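Local coordinates for acetylated cis-Golgi protein, involved in ER-to-Golgi transport (Saccharomyces cerevisiae, PDB 6G8Y) that is the yeast homologue of GRASP65, involved in ER-to-Golgi transport, and probably binds partner proteins through its PDZ domains, at residues V36-D41 against S62-H67; K73-S78 against F84-I89; P42-S47 against Y57-S62. All blocks are in the same frame, centred on the assembly; numbering follows the deposited sequence. Where two conformers were deposited one is given.

Contact 1: V36-D41 against S62-H67; sequences VGFNDD and SIFNEH
F64 turns the edge of its ring into the face of F38, a T-shaped pair that illustrates how a helix can settle against the end of a strand and the turn that follows through aromatic contact rather than hydrogen bonds. The ring centroids lie 5.1 Å apart and the planes stand at 83°. F64 CE1 does the touching: it sits above the F38 face, displaced toward the rim, and is 3.7 Å from F38 CE1. At the root of the same phenylalanine, F38 CB meets I63 CG2 at 4.1 Å. The first torsion of F38 (chi1 -65°) sets its ring anti to the carbonyl carbon and carries it out to meet the helix.

A looser approach brings N39 to H67, whose NE2 lies 4.2 Å from N39 CG, with the amide steeply turned against the imidazole. H67 is itself held from within the helix end: ND1 donates to I63 O over 2.8 Å at 165°, the carbonyl oxygen lying in the plane of the ring. This bond fixes the ring's rotation. On the strand side, F38 to D41 forms a type I' turn, closed by D41 N to F38 O (3.1 Å) and F38 N to D41 O (2.9 Å). D40, at its corner, ties back to K73 and N75, while L72 packs on F38, F64 and H67.

No hydrogen bond links the two segments. Their cohesion is therefore dispersive and aromatic, probably aided by the partial positive charge on the F64 ring edge facing the F38 pi cloud, while the H67 ND1 bond and the backbone bonds of the turn act within their own segments.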
# COMPACT_ATOMS: atom_id res chain seq x y z
N VAL A 36 -1.87 0.24 2.14
CA VAL A 36 -1.36 0.01 3.49
C VAL A 36 -0.97 -1.44 3.76
O VAL A 36 -0.27 -1.74 4.73
CB VAL A 36 -2.35 0.56 4.55
CG1 VAL A 36 -2.45 2.07 4.42
CG2 VAL A 36 -3.72 -0.08 4.47
N GLY A 37 -1.39 -2.36 2.89
CA GLY A 37 -1.02 -3.74 3.06
C GLY A 37 -1.15 -4.52 1.77
O GLY A 37 -1.84 -4.10 0.83
N PHE A 38 -0.51 -5.68 1.77
CA PHE A 38 -0.69 -6.69 0.75
C PHE A 38 -1.03 -7.97 1.46
O PHE A 38 -0.33 -8.33 2.41
CB PHE A 38 0.60 -6.91 -0.06
CG PHE A 38 1.03 -5.70 -0.88
CD1 PHE A 38 0.21 -5.23 -1.88
CD2 PHE A 38 2.27 -5.09 -0.70
CE1 PHE A 38 0.58 -4.15 -2.65
CE2 PHE A 38 2.65 -4.01 -1.49
CZ PHE A 38 1.81 -3.54 -2.45
N ASN A 39 -2.12 -8.64 1.05
CA ASN A 39 -2.46 -9.94 1.65
C ASN A 39 -2.58 -9.86 3.19
O ASN A 39 -2.15 -10.78 3.88
CB ASN A 39 -1.41 -10.97 1.20
CG ASN A 39 -1.81 -12.41 1.46
OD1 ASN A 39 -2.98 -12.75 1.39
ND2 ASN A 39 -0.83 -13.26 1.75
N ASP A 40 -3.14 -8.75 3.69
CA ASP A 40 -3.41 -8.47 5.10
C ASP A 40 -2.19 -8.30 6.02
O ASP A 40 -2.34 -8.31 7.24
CB ASP A 40 -4.40 -9.51 5.68
CG ASP A 40 -5.72 -9.51 4.95
OD1 ASP A 40 -6.23 -8.42 4.64
OD2 ASP A 40 -6.26 -10.61 4.70
N ASP A 41 -1.01 -8.08 5.44
CA ASP A 41 0.18 -7.68 6.19
C ASP A 41 0.57 -6.27 5.74
O ASP A 41 0.43 -5.93 4.55
CB ASP A 41 1.35 -8.61 5.89
CG ASP A 41 1.04 -10.07 6.17
OD1 ASP A 41 0.49 -10.36 7.24
OD2 ASP A 41 1.36 -10.92 5.31
N SER A 62 8.84 -10.64 -3.86
CA SER A 62 8.49 -11.99 -3.45
C SER A 62 7.00 -12.16 -3.23
O SER A 62 6.42 -13.15 -3.63
CB SER A 62 9.27 -12.36 -2.20
OG SER A 62 10.67 -12.33 -2.47
N ILE A 63 6.37 -11.18 -2.59
CA ILE A 63 4.94 -11.24 -2.35
C ILE A 63 4.20 -11.31 -3.68
O ILE A 63 3.30 -12.14 -3.87
CB ILE A 63 4.45 -10.02 -1.54
CG1 ILE A 63 4.98 -10.08 -0.11
CG2 ILE A 63 2.93 -9.93 -1.51
CD1 ILE A 63 4.95 -8.76 0.63
N PHE A 64 4.53 -10.41 -4.59
CA PHE A 64 3.87 -10.40 -5.92
C PHE A 64 4.11 -11.71 -6.67
O PHE A 64 3.17 -12.28 -7.25
CB PHE A 64 4.28 -9.15 -6.72
CG PHE A 64 3.45 -7.94 -6.42
CD1 PHE A 64 3.48 -7.32 -5.18
CD2 PHE A 64 2.59 -7.45 -7.39
CE1 PHE A 64 2.66 -6.23 -4.92
CE2 PHE A 64 1.79 -6.34 -7.13
CZ PHE A 64 1.80 -5.76 -5.89
N ASN A 65 5.33 -12.20 -6.61
CA ASN A 65 5.65 -13.40 -7.40
C ASN A 65 4.98 -14.65 -6.80
O ASN A 65 4.60 -15.56 -7.55
CB ASN A 65 7.15 -13.53 -7.63
CG ASN A 65 7.67 -12.54 -8.67
OD1 ASN A 65 6.89 -11.98 -9.49
ND2 ASN A 65 8.96 -12.32 -8.66
N GLU A 66 4.70 -14.65 -5.51
CA GLU A 66 3.91 -15.73 -4.91
C GLU A 66 2.47 -15.77 -5.44
O GLU A 66 1.79 -16.79 -5.38
CB GLU A 66 3.91 -15.61 -3.39
CG GLU A 66 5.18 -16.20 -2.78
CD GLU A 66 5.46 -15.80 -1.35
OE1 GLU A 66 6.65 -15.72 -0.98
OE2 GLU A 66 4.50 -15.58 -0.58
N HIS A 67 2.01 -14.66 -5.99
CA HIS A 67 0.66 -14.54 -6.53
C HIS A 67 0.60 -14.56 -8.05
O HIS A 67 -0.44 -14.30 -8.62
CB HIS A 67 0.04 -13.25 -5.99
CG HIS A 67 -0.25 -13.28 -4.52
ND1 HIS A 67 0.71 -13.10 -3.55
CD2 HIS A 67 -1.40 -13.57 -3.86
CE1 HIS A 67 0.15 -13.20 -2.36
NE2 HIS A 67 -1.13 -13.51 -2.52

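Contact 2: K73-S78 against F84-I89; sequences KVNIWS and FRDEYI
V74 and E87 form a hydrogen-bonded pair across the strands, V74 N reaching E87 O at 2.8 Å and nearly straight (177°); I76 and R85 form the next, with I76 N to R85 O at 2.9 Å. Between them, in the non-hydrogen-bonded pair N75-D86, the side chains join instead: N75 ND2 donates to D86 OD1 over 2.9 Å, meeting it from above the carboxylate plane, and the same nitrogen also serves D40.

Charged pairs lie on both faces. R85 grips E87 OE2 side-on with NE and NH2, NE at 2.8 Å, and its NH2 also bridges to D33. K73 NZ makes a long salt bridge to D86 OD2 (4.0 Å), its stronger partner being D40.

Packing divides likewise. I76 slides CD1 under a face of the R85 guanidinium and against E87 CG, while V74 CG2 touches I89 CG2. On the face of K73 and N75, W77 and F84 meet obliquely, their rings inclined at 56°, with W77 CE3 over the centre of the F84 ring and 3.4 Å from F84 CZ, and Y88 runs alongside K73. The arrangement is a beta hairpin, here the antiparallel pair of strands 71-78 and 83-90 in the PDZ-domain sheet.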
# COMPACT_ATOMS: atom_id res chain seq x y z
N LYS A 73 -4.66 -9.59 -3.03
CA LYS A 73 -5.46 -8.69 -2.22
C LYS A 73 -4.61 -7.52 -1.78
O LYS A 73 -3.56 -7.70 -1.17
CB LYS A 73 -6.01 -9.43 -1.02
CG LYS A 73 -7.03 -8.70 -0.19
CD LYS A 73 -7.71 -9.77 0.69
CE LYS A 73 -8.13 -9.25 2.01
NZ LYS A 73 -8.31 -10.40 2.93
N VAL A 74 -5.09 -6.32 -2.08
CA VAL A 74 -4.42 -5.07 -1.78
C VAL A 74 -5.27 -4.35 -0.74
O VAL A 74 -6.45 -4.08 -0.98
CB VAL A 74 -4.30 -4.22 -3.06
CG1 VAL A 74 -3.60 -2.89 -2.81
CG2 VAL A 74 -3.57 -5.04 -4.13
N ASN A 75 -4.67 -4.06 0.40
CA ASN A 75 -5.34 -3.36 1.50
C ASN A 75 -5.17 -1.88 1.35
O ASN A 75 -4.04 -1.38 1.31
CB ASN A 75 -4.81 -3.82 2.86
CG ASN A 75 -4.80 -5.33 3.01
OD1 ASN A 75 -3.75 -5.92 3.07
ND2 ASN A 75 -5.99 -5.96 3.07
N ILE A 76 -6.30 -1.16 1.30
CA ILE A 76 -6.30 0.27 1.05
C ILE A 76 -6.83 1.04 2.24
O ILE A 76 -7.73 0.57 2.92
CB ILE A 76 -7.12 0.56 -0.22
CG1 ILE A 76 -6.30 0.05 -1.43
CG2 ILE A 76 -7.45 2.04 -0.37
CD1 ILE A 76 -7.05 0.12 -2.71
N TRP A 77 -6.24 2.20 2.46
CA TRP A 77 -6.74 3.22 3.39
C TRP A 77 -7.10 4.44 2.55
O TRP A 77 -6.22 4.99 1.89
CB TRP A 77 -5.64 3.61 4.38
CG TRP A 77 -5.92 4.83 5.26
CD1 TRP A 77 -5.34 6.06 5.17
CD2 TRP A 77 -6.84 4.90 6.36
NE1 TRP A 77 -5.83 6.89 6.14
CE2 TRP A 77 -6.75 6.21 6.88
CE3 TRP A 77 -7.72 3.99 6.95
CZ2 TRP A 77 -7.52 6.64 7.98
CZ3 TRP A 77 -8.49 4.41 8.04
CH2 TRP A 77 -8.38 5.73 8.54
N SER A 78 -8.36 4.85 2.57
CA SER A 78 -8.75 6.08 1.87
C SER A 78 -8.51 7.26 2.81
O SER A 78 -9.13 7.32 3.88
CB SER A 78 -10.23 6.01 1.48
OG SER A 78 -10.61 7.20 0.80
N PHE A 84 -11.03 1.71 5.48
CA PHE A 84 -10.28 0.61 4.84
C PHE A 84 -11.16 -0.15 3.86
O PHE A 84 -12.34 -0.35 4.11
CB PHE A 84 -9.81 -0.39 5.87
CG PHE A 84 -8.83 0.15 6.87
CD1 PHE A 84 -9.27 0.72 8.07
CD2 PHE A 84 -7.46 0.09 6.62
CE1 PHE A 84 -8.36 1.20 9.00
CE2 PHE A 84 -6.54 0.56 7.56
CZ PHE A 84 -7.00 1.13 8.74
N ARG A 85 -10.58 -0.58 2.74
CA ARG A 85 -11.24 -1.57 1.88
C ARG A 85 -10.18 -2.43 1.23
O ARG A 85 -8.99 -2.12 1.27
CB ARG A 85 -12.09 -0.93 0.79
CG ARG A 85 -11.30 -0.15 -0.27
CD ARG A 85 -12.23 0.39 -1.36
NE ARG A 85 -11.46 0.84 -2.52
CZ ARG A 85 -10.81 2.01 -2.63
NH1 ARG A 85 -10.82 2.91 -1.65
NH2 ARG A 85 -10.12 2.24 -3.74
N ASP A 86 -10.63 -3.50 0.58
CA ASP A 86 -9.74 -4.38 -0.14
C ASP A 86 -10.03 -4.30 -1.61
O ASP A 86 -11.19 -4.37 -2.03
CB ASP A 86 -9.95 -5.83 0.27
CG ASP A 86 -9.64 -6.09 1.71
OD1 ASP A 86 -8.78 -5.41 2.30
OD2 ASP A 86 -10.28 -7.00 2.26
N GLU A 87 -8.99 -4.13 -2.41
CA GLU A 87 -9.08 -4.29 -3.85
C GLU A 87 -8.34 -5.57 -4.24
O GLU A 87 -7.57 -6.11 -3.45
CB GLU A 87 -8.47 -3.09 -4.58
CG GLU A 87 -9.18 -1.74 -4.38
CD GLU A 87 -10.46 -1.52 -5.17
OE1 GLU A 87 -10.87 -2.35 -6.00
OE2 GLU A 87 -11.08 -0.46 -4.95
N TYR A 88 -8.58 -6.03 -5.46
CA TYR A 88 -8.02 -7.27 -5.97
C TYR A 88 -7.41 -7.00 -7.32
O TYR A 88 -8.03 -6.34 -8.16
CB TYR A 88 -9.11 -8.33 -6.07
CG TYR A 88 -9.56 -8.76 -4.72
CD1 TYR A 88 -8.86 -9.73 -4.00
CD2 TYR A 88 -10.66 -8.18 -4.13
CE1 TYR A 88 -9.27 -10.11 -2.74
CE2 TYR A 88 -11.07 -8.55 -2.86
CZ TYR A 88 -10.38 -9.53 -2.18
OH TYR A 88 -10.77 -9.91 -0.91
N ILE A 89 -6.20 -7.49 -7.54
CA ILE A 89 -5.55 -7.27 -8.84
C ILE A 89 -4.95 -8.57 -9.34
O ILE A 89 -4.37 -9.34 -8.56
CB ILE A 89 -4.51 -6.14 -8.77
CG1 ILE A 89 -3.86 -5.87 -10.14
CG2 ILE A 89 -3.48 -6.39 -7.70
CD1 ILE A 89 -2.52 -5.17 -10.06

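Contact 3: P42-S47 against Y57-S62; sequences PVPVVS and YRRITS
V43 begins the contact, its CG1 reaching I60 CD1 at 4.1 Å, although its CB points away from the helix. With CG1 anti to the backbone N (chi1 175°), the other methyl, CG2, is turned toward the F38 ring.

P44 follows and makes the largest single contribution. Its ring lies between two neighbouring helix residues: CB meets R59 CD at 3.7 Å, and CG meets I60 CG1 at 3.8 Å. The arginine contributes its aliphatic part, stretched out from CG to NE, so that its methylenes cross the proline while NH1 also comes to 3.7 Å from P44 CB. An alanine here keeps CB beside R59 but lacks CG and CD, so a gap would probably open next to I60 CG1 and R59 would be held less firmly.

Beyond P44 the chain enters strand 45-47, where V46 pairs through its backbone with Y54 and the helix is left behind. The helix keeps its own order at this end: Y57 O accepts from both T61 N and T61 OG1, the latter at 2.8 Å, and the two donors come from opposite faces of its plane. I60 also packs on F38 and P55. The whole is a helix seated by apolar side chains and the aliphatic part of an arginine against the strands of a PDZ-type fold.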
# COMPACT_ATOMS: atom_id res chain seq x y z
N PRO A 42 1.13 -5.44 6.64
CA PRO A 42 1.54 -4.12 6.21
C PRO A 42 2.57 -4.15 5.09
O PRO A 42 3.35 -5.10 4.94
CB PRO A 42 2.19 -3.52 7.48
CG PRO A 42 1.49 -4.24 8.58
CD PRO A 42 1.38 -5.64 8.09
N VAL A 43 2.58 -3.08 4.31
CA VAL A 43 3.62 -2.91 3.30
C VAL A 43 4.98 -2.90 4.03
O VAL A 43 5.16 -2.16 4.98
CB VAL A 43 3.41 -1.60 2.51
CG1 VAL A 43 4.56 -1.37 1.53
CG2 VAL A 43 2.08 -1.61 1.77
N PRO A 44 5.94 -3.71 3.58
CA PRO A 44 7.26 -3.66 4.25
C PRO A 44 8.04 -2.42 3.77
O PRO A 44 8.13 -2.16 2.56
CB PRO A 44 7.91 -4.97 3.84
CG PRO A 44 7.32 -5.25 2.52
CD PRO A 44 5.89 -4.75 2.55
N VAL A 45 8.58 -1.69 4.73
CA VAL A 45 9.20 -0.40 4.47
C VAL A 45 10.53 -0.30 5.22
O VAL A 45 10.65 -0.75 6.37
CB VAL A 45 8.22 0.70 4.92
CG1 VAL A 45 8.87 2.05 5.00
CG2 VAL A 45 7.02 0.75 3.99
N VAL A 46 11.52 0.30 4.55
CA VAL A 46 12.90 0.55 5.04
C VAL A 46 12.97 2.02 5.45
O VAL A 46 12.57 2.88 4.68
CB VAL A 46 13.92 0.32 3.89
CG1 VAL A 46 15.34 0.66 4.33
CG2 VAL A 46 13.82 -1.10 3.39
N SER A 47 13.45 2.32 6.66
CA SER A 47 13.62 3.70 7.14
C SER A 47 15.12 3.93 7.22
O SER A 47 15.79 3.20 7.94
CB SER A 47 12.95 3.86 8.53
OG SER A 47 12.99 5.21 9.00
N TYR A 57 11.59 -3.34 -1.55
CA TYR A 57 11.20 -3.84 -2.85
C TYR A 57 11.49 -5.33 -3.06
O TYR A 57 10.75 -5.98 -3.76
CB TYR A 57 11.86 -3.05 -3.97
CG TYR A 57 11.37 -1.63 -4.04
CD1 TYR A 57 10.08 -1.34 -4.44
CD2 TYR A 57 12.23 -0.58 -3.71
CE1 TYR A 57 9.65 -0.03 -4.57
CE2 TYR A 57 11.82 0.71 -3.82
CZ TYR A 57 10.53 1.00 -4.23
OH TYR A 57 10.17 2.34 -4.34
N ARG A 58 12.59 -5.86 -2.52
CA ARG A 58 12.85 -7.30 -2.67
C ARG A 58 11.71 -8.10 -2.02
O ARG A 58 11.23 -9.08 -2.60
CB ARG A 58 14.19 -7.73 -2.06
CG ARG A 58 14.56 -9.19 -2.33
CD ARG A 58 15.32 -9.85 -1.17
NE ARG A 58 14.48 -9.88 0.04
CZ ARG A 58 13.50 -10.75 0.29
NH1 ARG A 58 13.19 -11.75 -0.55
NH2 ARG A 58 12.81 -10.61 1.42
N ARG A 59 11.29 -7.70 -0.82
CA ARG A 59 10.22 -8.43 -0.12
C ARG A 59 8.93 -8.32 -0.92
O ARG A 59 8.18 -9.29 -1.03
CB ARG A 59 10.04 -7.91 1.31
CG ARG A 59 9.11 -8.70 2.19
CD ARG A 59 9.35 -8.34 3.65
NE ARG A 59 8.44 -9.05 4.54
CZ ARG A 59 8.18 -8.69 5.79
NH1 ARG A 59 8.77 -7.62 6.33
NH2 ARG A 59 7.33 -9.41 6.51
N ILE A 60 8.64 -7.13 -1.46
CA ILE A 60 7.43 -6.93 -2.25
C ILE A 60 7.46 -7.75 -3.54
O ILE A 60 6.46 -8.33 -3.93
CB ILE A 60 7.16 -5.44 -2.52
CG1 ILE A 60 6.86 -4.74 -1.18
CG2 ILE A 60 5.97 -5.26 -3.47
CD1 ILE A 60 6.92 -3.23 -1.22
N THR A 61 8.63 -7.84 -4.17
CA THR A 61 8.80 -8.70 -5.33
C THR A 61 8.39 -10.14 -5.02
O THR A 61 7.67 -10.78 -5.79
CB THR A 61 10.24 -8.69 -5.85
OG1 THR A 61 10.67 -7.36 -6.15
CG2 THR A 61 10.37 -9.57 -7.10
N SER A 62 8.84 -10.64 -3.86
CA SER A 62 8.49 -11.99 -3.45
C SER A 62 7.00 -12.16 -3.23
O SER A 62 6.42 -13.15 -3.63
CB SER A 62 9.27 -12.36 -2.20
OG SER A 62 10.67 -12.33 -2.47

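Overall arrangement
After N-terminal helix 2-10 and strand 19-20, the chain runs through strand 33-38 and turns into 41-47. Contact 1 opens first, at 36-41, and contact 3 at 42-47. Helix 57-66 closes contact 3 with its first residues and contact 1 with its last turn and H67 just after it, so the smaller loop lies within the larger and S62 belongs to both. F38 joins the two, touching I60 and V43. Contact 2 follows in series, folding 73-78 and 84-89 into a hairpin. It meets contact 1 through the D40-K73 salt bridge but stays about 6 Å from contact 3 at the nearest atoms. Together they tie the helix to a sheet that includes the hairpin.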